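Local structure of scyllo-inosose 3-dehydrogenase (Thermotoga maritima, 3IP1) at residues 61-66 with 186-191; 180-185 with 360-365; 214-219 with 276-281. The protein catalyses the NAD(+)-dependent oxidation of scyllo-inosose to 3-dehydro-scyllo-inosose, probably as one step of myo-inositol degradation, and binds two zinc ions per subunit. All blocks are in the same frame, centred on the assembly; numbering follows the deposited sequence.

Contact 1 of 3, residues 61-66 with 186-191; sequences KVKACG and RLFLAG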
loop_
_atom_site.group_PDB
_atom_site.type_symbol
_atom_site.label_atom_id
_atom_site.label_comp_id
_atom_site.label_asym_id
_atom_site.label_seq_id
_atom_site.Cartn_x
_atom_site.Cartn_y
_atom_site.Cartn_z
ATOM N N LYS A 61 -25.244 -27.952 -14.086
ATOM C CA LYS A 61 -26.017 -27.964 -15.311
ATOM C C LYS A 61 -25.837 -26.587 -15.916
ATOM O O LYS A 61 -26.276 -25.595 -15.317
ATOM C CB LYS A 61 -27.478 -28.230 -14.965
ATOM C CG LYS A 61 -28.479 -28.246 -16.100
ATOM C CD LYS A 61 -29.819 -28.768 -15.527
ATOM C CE LYS A 61 -30.996 -28.576 -16.477
ATOM N NZ LYS A 61 -30.673 -29.038 -17.857
ATOM N N VAL A 62 -25.165 -26.513 -17.071
ATOM C CA VAL A 62 -24.828 -25.211 -17.673
ATOM C C VAL A 62 -26.076 -24.474 -18.149
ATOM O O VAL A 62 -26.951 -25.043 -18.808
ATOM C CB VAL A 62 -23.795 -25.330 -18.848
ATOM C CG1 VAL A 62 -23.375 -23.958 -19.373
ATOM C CG2 VAL A 62 -22.561 -26.141 -18.437
ATOM N N LYS A 63 -26.166 -23.198 -17.811
ATOM C CA LYS A 63 -27.217 -22.362 -18.362
ATOM C C LYS A 63 -26.712 -21.447 -19.467
ATOM O O LYS A 63 -27.395 -21.249 -20.466
ATOM C CB LYS A 63 -27.862 -21.543 -17.258
ATOM C CG LYS A 63 -28.788 -22.334 -16.367
ATOM C CD LYS A 63 -30.212 -22.322 -16.913
ATOM C CE LYS A 63 -30.587 -23.674 -17.513
ATOM N NZ LYS A 63 -32.041 -23.746 -17.917
ATOM N N ALA A 64 -25.524 -20.875 -19.294
ATOM C CA ALA A 64 -24.994 -19.963 -20.300
ATOM C C ALA A 64 -23.483 -20.065 -20.360
ATOM O O ALA A 64 -22.843 -20.348 -19.349
ATOM C CB ALA A 64 -25.440 -18.514 -20.020
ATOM N N CYS A 65 -22.919 -19.831 -21.544
ATOM C CA CYS A 65 -21.466 -19.839 -21.733
ATOM C C CYS A 65 -21.054 -18.881 -22.853
ATOM O O CYS A 65 -21.487 -19.018 -24.003
ATOM C CB CYS A 65 -20.950 -21.245 -22.032
ATOM S SG CYS A 65 -19.135 -21.346 -21.867
ATOM N N GLY A 66 -20.211 -17.913 -22.512
ATOM C CA GLY A 66 -19.729 -16.935 -23.493
ATOM C C GLY A 66 -18.603 -17.484 -24.331
ATOM O O GLY A 66 -17.736 -18.217 -23.827
ATOM N N ARG A 186 -31.675 -14.076 -17.625
ATOM C CA ARG A 186 -30.770 -12.926 -17.490
ATOM C C ARG A 186 -29.807 -13.096 -16.301
ATOM O O ARG A 186 -28.685 -12.607 -16.332
ATOM C CB ARG A 186 -31.564 -11.619 -17.371
ATOM C CG ARG A 186 -32.129 -11.101 -18.701
ATOM C CD ARG A 186 -32.893 -9.758 -18.560
ATOM N NE ARG A 186 -32.187 -8.763 -17.742
ATOM C CZ ARG A 186 -31.068 -8.130 -18.108
ATOM N NH1 ARG A 186 -30.514 -8.384 -19.283
ATOM N NH2 ARG A 186 -30.489 -7.247 -17.293
ATOM N N LEU A 187 -30.255 -13.786 -15.255
ATOM C CA LEU A 187 -29.388 -14.096 -14.128
ATOM C C LEU A 187 -28.163 -14.887 -14.599
ATOM O O LEU A 187 -27.039 -14.626 -14.169
ATOM C CB LEU A 187 -30.141 -14.895 -13.056
ATOM C CG LEU A 187 -29.368 -15.161 -11.754
ATOM C CD1 LEU A 187 -30.311 -15.137 -10.548
ATOM C CD2 LEU A 187 -28.595 -16.462 -11.796
ATOM N N PHE A 188 -28.397 -15.866 -15.470
ATOM C CA PHE A 188 -27.327 -16.729 -15.939
ATOM C C PHE A 188 -26.477 -16.024 -16.993
ATOM O O PHE A 188 -25.258 -16.160 -17.021
ATOM C CB PHE A 188 -27.895 -18.063 -16.412
ATOM C CG PHE A 188 -28.553 -18.853 -15.306
ATOM C CD1 PHE A 188 -27.781 -19.442 -14.304
ATOM C CD2 PHE A 188 -29.953 -18.979 -15.252
ATOM C CE1 PHE A 188 -28.378 -20.147 -13.259
ATOM C CE2 PHE A 188 -30.577 -19.697 -14.221
ATOM C CZ PHE A 188 -29.792 -20.283 -13.222
ATOM N N LEU A 189 -27.131 -15.246 -17.847
ATOM C CA LEU A 189 -26.411 -14.340 -18.714
ATOM C C LEU A 189 -25.422 -13.463 -17.924
ATOM O O LEU A 189 -24.267 -13.339 -18.322
ATOM C CB LEU A 189 -27.382 -13.496 -19.548
ATOM C CG LEU A 189 -28.237 -14.238 -20.584
ATOM C CD1 LEU A 189 -29.049 -13.247 -21.390
ATOM C CD2 LEU A 189 -27.407 -15.135 -21.523
ATOM N N ALA A 190 -25.869 -12.860 -16.819
ATOM C CA ALA A 190 -24.992 -11.988 -16.021
ATOM C C ALA A 190 -23.844 -12.802 -15.421
ATOM O O ALA A 190 -22.677 -12.378 -15.444
ATOM C CB ALA A 190 -25.781 -11.256 -14.924
ATOM N N GLY A 191 -24.195 -13.977 -14.907
ATOM C CA GLY A 191 -23.219 -14.956 -14.382
ATOM C C GLY A 191 -22.149 -15.369 -15.372
ATOM O O GLY A 191 -20.986 -15.528 -14.994
#
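The carbonyl oxygen of Phe188, hydrogen-bonded by Ser100 OG, lies against the methyl of Ala64, 3.8 Å from Ala64 CB to Phe188 O. Around this point a strand end and a short helix illustrate what a beta bulge does to a packing surface. Lys63 and Ala64 both face Ser100 in a classic bulge, for which Lys63 takes a near-helical psi of -40°; as a result two consecutive residues start toward the helix. Lys63 lays its aliphatic chain over one face of the Phe188 ring. Its CG stands 3.5 Å from the Phe188 ring centroid and only 5° off the normal, a CH-pi contact, while Lys63 CB approaches Phe188 CG at 3.4 Å. Bends at chi2 and chi3 then lead the ammonium away, and Lys63 NZ makes a weak hydrogen bond to Asn396 O. Leu187 CD2 covers the opposite face of the ring, off centre. Ala64 CB also meets a branch of Leu189, 4.2 Å from its CD2. The segment axes approach to 7.3 Å at a crossing angle of -50°, placing helix 185-192 against the sheet of the GroES-like domain: Phe188 reaches Val102 of strand 98-106, and Ala64 and Leu189 both touch Thr393 of strand 392-395.

Contact 2 of 3, residues 180-185 with 360-365; sequences GVYEGD and GMDMTK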
loop_
_atom_site.group_PDB
_atom_site.type_symbol
_atom_site.label_atom_id
_atom_site.label_comp_id
_atom_site.label_asym_id
_atom_site.label_seq_id
_atom_site.Cartn_x
_atom_site.Cartn_y
_atom_site.Cartn_z
ATOM N N GLY A 180 -33.766 -11.825 -8.204
ATOM C CA GLY A 180 -34.704 -10.729 -7.985
ATOM C C GLY A 180 -34.170 -9.408 -8.496
ATOM O O GLY A 180 -34.890 -8.402 -8.508
ATOM N N VAL A 181 -32.900 -9.404 -8.900
ATOM C CA VAL A 181 -32.316 -8.282 -9.613
ATOM C C VAL A 181 -32.336 -8.625 -11.108
ATOM O O VAL A 181 -32.693 -7.811 -11.942
ATOM C CB VAL A 181 -30.865 -8.024 -9.156
ATOM C CG1 VAL A 181 -30.291 -6.795 -9.864
ATOM C CG2 VAL A 181 -30.794 -7.862 -7.641
ATOM N N TYR A 182 -31.928 -9.851 -11.419
ATOM C CA TYR A 182 -31.883 -10.361 -12.773
ATOM C C TYR A 182 -32.878 -11.506 -12.839
ATOM O O TYR A 182 -32.754 -12.486 -12.109
ATOM C CB TYR A 182 -30.478 -10.876 -13.113
ATOM C CG TYR A 182 -29.432 -9.804 -13.207
ATOM C CD1 TYR A 182 -28.790 -9.326 -12.065
ATOM C CD2 TYR A 182 -29.081 -9.263 -14.441
ATOM C CE1 TYR A 182 -27.829 -8.326 -12.149
ATOM C CE2 TYR A 182 -28.119 -8.266 -14.545
ATOM C CZ TYR A 182 -27.498 -7.801 -13.399
ATOM O OH TYR A 182 -26.546 -6.813 -13.495
ATOM N N GLU A 183 -33.865 -11.367 -13.716
ATOM C CA GLU A 183 -34.981 -12.316 -13.820
ATOM C C GLU A 183 -34.682 -13.461 -14.764
ATOM O O GLU A 183 -34.173 -13.237 -15.868
ATOM C CB GLU A 183 -36.213 -11.583 -14.348
ATOM C CG GLU A 183 -36.638 -10.437 -13.476
ATOM C CD GLU A 183 -37.392 -10.908 -12.256
ATOM O OE1 GLU A 183 -36.855 -10.773 -11.127
ATOM O OE2 GLU A 183 -38.521 -11.425 -12.436
ATOM N N GLY A 184 -35.020 -14.676 -14.336
ATOM C CA GLY A 184 -34.918 -15.859 -15.193
ATOM C C GLY A 184 -33.539 -16.062 -15.807
ATOM O O GLY A 184 -32.532 -16.133 -15.087
ATOM N N ASP A 185 -33.498 -16.134 -17.137
ATOM C CA ASP A 185 -32.262 -16.422 -17.885
ATOM C C ASP A 185 -31.219 -15.318 -17.795
ATOM O O ASP A 185 -30.022 -15.590 -17.913
ATOM C CB ASP A 185 -32.563 -16.679 -19.363
ATOM C CG ASP A 185 -33.125 -18.062 -19.622
ATOM O OD1 ASP A 185 -33.161 -18.914 -18.700
ATOM O OD2 ASP A 185 -33.538 -18.298 -20.772
ATOM N N GLY A 360 -26.396 -3.157 -9.360
ATOM C CA GLY A 360 -26.740 -2.302 -10.510
ATOM C C GLY A 360 -25.832 -2.303 -11.745
ATOM O O GLY A 360 -26.255 -1.861 -12.814
HETATM N N MSE A 361 -24.590 -2.783 -11.620
HETATM C CA MSE A 361 -23.685 -2.829 -12.763
HETATM C C MSE A 361 -24.028 -4.008 -13.674
HETATM O O MSE A 361 -23.635 -5.158 -13.421
HETATM C CB MSE A 361 -22.221 -2.898 -12.317
HETATM C CG MSE A 361 -21.205 -2.701 -13.448
HETATM SE SE MSE A 361 -19.368 -3.052 -12.830
HETATM C CE MSE A 361 -19.437 -5.005 -12.817
ATOM N N ASP A 362 -24.745 -3.699 -14.746
ATOM C CA ASP A 362 -25.285 -4.694 -15.666
ATOM C C ASP A 362 -24.414 -4.882 -16.925
ATOM O O ASP A 362 -24.497 -4.102 -17.886
ATOM C CB ASP A 362 -26.717 -4.304 -16.072
ATOM C CG ASP A 362 -27.353 -5.309 -17.020
ATOM O OD1 ASP A 362 -26.800 -6.413 -17.202
ATOM O OD2 ASP A 362 -28.421 -4.991 -17.584
HETATM N N MSE A 363 -23.622 -5.945 -16.937
HETATM C CA MSE A 363 -22.754 -6.215 -18.074
HETATM C C MSE A 363 -23.482 -6.899 -19.245
HETATM O O MSE A 363 -22.909 -7.032 -20.324
HETATM C CB MSE A 363 -21.543 -7.054 -17.644
HETATM C CG MSE A 363 -20.607 -6.361 -16.689
HETATM SE SE MSE A 363 -19.795 -4.795 -17.495
HETATM C CE MSE A 363 -19.066 -5.600 -19.100
ATOM N N THR A 364 -24.722 -7.337 -19.032
ATOM C CA THR A 364 -25.467 -8.078 -20.070
ATOM C C THR A 364 -25.723 -7.219 -21.307
ATOM O O THR A 364 -25.989 -7.753 -22.386
ATOM C CB THR A 364 -26.813 -8.698 -19.564
ATOM O OG1 THR A 364 -27.757 -7.661 -19.248
ATOM C CG2 THR A 364 -26.581 -9.583 -18.346
ATOM N N LYS A 365 -25.571 -5.901 -21.159
ATOM C CA LYS A 365 -25.698 -4.975 -22.278
ATOM C C LYS A 365 -24.748 -5.307 -23.432
ATOM O O LYS A 365 -24.988 -4.903 -24.564
ATOM C CB LYS A 365 -25.458 -3.526 -21.830
ATOM C CG LYS A 365 -26.425 -3.006 -20.760
ATOM C CD LYS A 365 -26.252 -1.504 -20.601
ATOM C CE LYS A 365 -27.391 -0.884 -19.809
ATOM N NZ LYS A 365 -27.102 -0.871 -18.345
HETATM O O HOH W 1 -24.277 -8.090 -15.275
#
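The CA atoms nearest each other, those of Tyr182 and Asp362, are 9.2 Å apart, a separation bridged by the Tyr182 side chain, between a loop and a turn that runs into a 3-10 segment. The ring of Tyr182, with CG anti to its own carbonyl carbon (chi1 -68°), brings its hydroxyl to the chain at Asp362, where Tyr182 OH lies 3.3 Å from Asp362 CA. The carboxylate comes to the ring's edge: Asp362 OD1 is in the ring plane, 3.5 Å from Tyr182 CE2, with the two planes 80° apart. That oxygen is already gripped twice from its own segment. Thr364 OG1 donates to the syn lone pair of Asp362 OD1 over 2.6 Å, and Thr364 N reaches Asp362 OD1 from above the carboxylate plane at 2.9 Å, closing an Asx turn. The other oxygen, OD2, forms a salt bridge with Arg186, so both ends of the carboxylate are fixed. A water joins the loops as well, accepting from Met363 N at 2.8 Å and lying 3.2 Å from Tyr182 OH. Tyr182 and Thr364 rest together on Ala190 of helix 185-192, whereas the selenomethionines Met361 and Met363 pack against helices 194-207 and 224-235.

Contact 3 of 3, residues 214-219 with 276-281; sequences GDNVVI and DYTNGL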
loop_
_atom_site.group_PDB
_atom_site.type_symbol
_atom_site.label_atom_id
_atom_site.label_comp_id
_atom_site.label_asym_id
_atom_site.label_seq_id
_atom_site.Cartn_x
_atom_site.Cartn_y
_atom_site.Cartn_z
ATOM N N GLY A 214 -12.820 10.709 -8.205
ATOM C CA GLY A 214 -12.398 11.967 -8.818
ATOM C C GLY A 214 -11.296 11.816 -9.872
ATOM O O GLY A 214 -11.078 12.722 -10.669
ATOM N N ASP A 215 -10.585 10.688 -9.870
ATOM C CA ASP A 215 -9.510 10.437 -10.844
ATOM C C ASP A 215 -10.050 10.222 -12.239
ATOM O O ASP A 215 -11.194 9.832 -12.394
ATOM C CB ASP A 215 -8.694 9.198 -10.456
ATOM C CG ASP A 215 -7.716 9.462 -9.310
ATOM O OD1 ASP A 215 -7.419 10.637 -8.991
ATOM O OD2 ASP A 215 -7.236 8.480 -8.721
ATOM N N ASN A 216 -9.218 10.481 -13.245
ATOM C CA ASN A 216 -9.556 10.216 -14.645
ATOM C C ASN A 216 -8.921 8.902 -15.073
ATOM O O ASN A 216 -7.819 8.547 -14.600
ATOM C CB ASN A 216 -9.030 11.318 -15.565
ATOM C CG ASN A 216 -9.652 12.672 -15.288
ATOM O OD1 ASN A 216 -10.827 12.770 -14.940
ATOM N ND2 ASN A 216 -8.862 13.731 -15.457
ATOM N N VAL A 217 -9.606 8.190 -15.960
ATOM C CA VAL A 217 -9.061 6.952 -16.496
ATOM C C VAL A 217 -9.195 6.929 -18.018
ATOM O O VAL A 217 -10.131 7.496 -18.560
ATOM C CB VAL A 217 -9.727 5.674 -15.873
ATOM C CG1 VAL A 217 -9.580 5.670 -14.331
ATOM C CG2 VAL A 217 -11.175 5.568 -16.273
ATOM N N VAL A 218 -8.250 6.257 -18.681
ATOM C CA VAL A 218 -8.250 6.082 -20.131
ATOM C C VAL A 218 -8.142 4.595 -20.460
ATOM O O VAL A 218 -7.206 3.915 -20.039
ATOM C CB VAL A 218 -7.080 6.861 -20.799
ATOM C CG1 VAL A 218 -6.953 6.512 -22.280
ATOM C CG2 VAL A 218 -7.257 8.388 -20.603
ATOM N N ILE A 219 -9.101 4.094 -21.224
ATOM C CA ILE A 219 -9.098 2.687 -21.651
ATOM C C ILE A 219 -8.892 2.590 -23.166
ATOM O O ILE A 219 -9.655 3.161 -23.952
ATOM C CB ILE A 219 -10.406 1.955 -21.236
ATOM C CG1 ILE A 219 -10.530 1.925 -19.708
ATOM C CG2 ILE A 219 -10.433 0.546 -21.785
ATOM C CD1 ILE A 219 -11.905 2.032 -19.221
ATOM N N ASP A 276 -7.587 17.243 -24.012
ATOM C CA ASP A 276 -8.666 18.215 -24.024
ATOM C C ASP A 276 -9.717 17.808 -22.993
ATOM O O ASP A 276 -10.061 18.582 -22.102
ATOM C CB ASP A 276 -9.278 18.316 -25.423
ATOM C CG ASP A 276 -10.643 18.983 -25.421
ATOM O OD1 ASP A 276 -10.842 19.942 -24.646
ATOM O OD2 ASP A 276 -11.529 18.561 -26.203
ATOM N N TYR A 277 -10.195 16.572 -23.103
ATOM C CA TYR A 277 -11.223 16.053 -22.213
ATOM C C TYR A 277 -10.838 16.082 -20.734
ATOM O O TYR A 277 -11.697 16.284 -19.882
ATOM C CB TYR A 277 -11.578 14.622 -22.624
ATOM C CG TYR A 277 -12.278 14.527 -23.961
ATOM C CD1 TYR A 277 -13.241 15.469 -24.340
ATOM C CD2 TYR A 277 -12.005 13.469 -24.832
ATOM C CE1 TYR A 277 -13.899 15.374 -25.572
ATOM C CE2 TYR A 277 -12.651 13.362 -26.058
ATOM C CZ TYR A 277 -13.592 14.309 -26.419
ATOM O OH TYR A 277 -14.217 14.194 -27.631
ATOM N N THR A 278 -9.556 15.872 -20.434
ATOM C CA THR A 278 -9.104 15.887 -19.046
ATOM C C THR A 278 -8.576 17.260 -18.598
ATOM O O THR A 278 -7.933 17.367 -17.552
ATOM C CB THR A 278 -8.021 14.797 -18.753
ATOM O OG1 THR A 278 -6.832 15.093 -19.491
ATOM C CG2 THR A 278 -8.509 13.387 -19.080
ATOM N N ASN A 279 -8.864 18.303 -19.384
ATOM C CA ASN A 279 -8.362 19.672 -19.129
ATOM C C ASN A 279 -6.859 19.734 -18.866
ATOM O O ASN A 279 -6.413 20.489 -18.020
ATOM C CB ASN A 279 -9.096 20.343 -17.949
ATOM C CG ASN A 279 -10.605 20.317 -18.089
ATOM O OD1 ASN A 279 -11.147 20.484 -19.175
ATOM N ND2 ASN A 279 -11.294 20.128 -16.974
ATOM N N GLY A 280 -6.073 18.941 -19.581
ATOM C CA GLY A 280 -4.624 18.954 -19.397
ATOM C C GLY A 280 -4.127 18.129 -18.216
ATOM O O GLY A 280 -2.920 18.012 -17.999
ATOM N N LEU A 281 -5.050 17.554 -17.451
ATOM C CA LEU A 281 -4.670 16.736 -16.290
ATOM C C LEU A 281 -4.178 15.330 -16.638
ATOM O O LEU A 281 -3.340 14.760 -15.924
ATOM C CB LEU A 281 -5.820 16.658 -15.273
ATOM C CG LEU A 281 -5.379 16.347 -13.832
ATOM C CD1 LEU A 281 -4.504 17.494 -13.260
ATOM C CD2 LEU A 281 -6.564 16.041 -12.927
HETATM O O HOH W 2 -9.938 16.388 -15.659
#
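With chi1 at -63°, Asn216 sends its amide across to Thr278, whose own chi1 of 66° sets OG1 between its backbone N and carbonyl carbon and presents CB and CG2 to the asparagine. The hydroxyl turns to its own neighbourhood, bonding Val274 O and Gly282 N. The Asn216 side chain crosses that of Thr278 at a slant, with Asn216 ND2 3.6 Å from Thr278 CB, and Leu281 CD2 closes in at 4.1 Å from Asn216 ND2. The buried amide nitrogen is nonetheless well satisfied: it donates to Gly282 O and to a water 2.9 Å from Asn216 ND2. That water donates a hydrogen bond to Thr278 O, also 2.9 Å away, and Leu281 N bonds the same carbonyl to close the type I' turn from Thr278 to Leu281. The Asn216 amide is thus tied, directly and through water, to the chain that follows helix 270-277. The helix stops in a Schellman motif, with Asn279 at positive phi as its C-prime residue. Asp215 meanwhile makes a salt bridge with Arg352 of a neighbouring subunit. The arrangement belongs to a Rossmann fold: helix 270-277 ends beside the beginning of the central parallel strand 216-220, and the chain then turns into the adjacent parallel strand 285-288.

In the fold
Contacts 1 and 2 adjoin through helix 185-192, which supplies one side of contact 1 and backs contact 2, Leu187 packing on Tyr182. Their segments alternate along the chain. Contact 3 stands apart in the nucleotide-binding fold, nested within the loop that contact 2 closes, with centres about 30 Å apart. The chemistry follows the place. Contact 1, partly buried, is apolar and CH-pi; contacts 2 and 3 are buried, and each has a water bridging its two segments, between loop and turn in contact 2 and between the start of a strand and the end of a helix in contact 3. Contact 3 alone of the three is reached by other subunits.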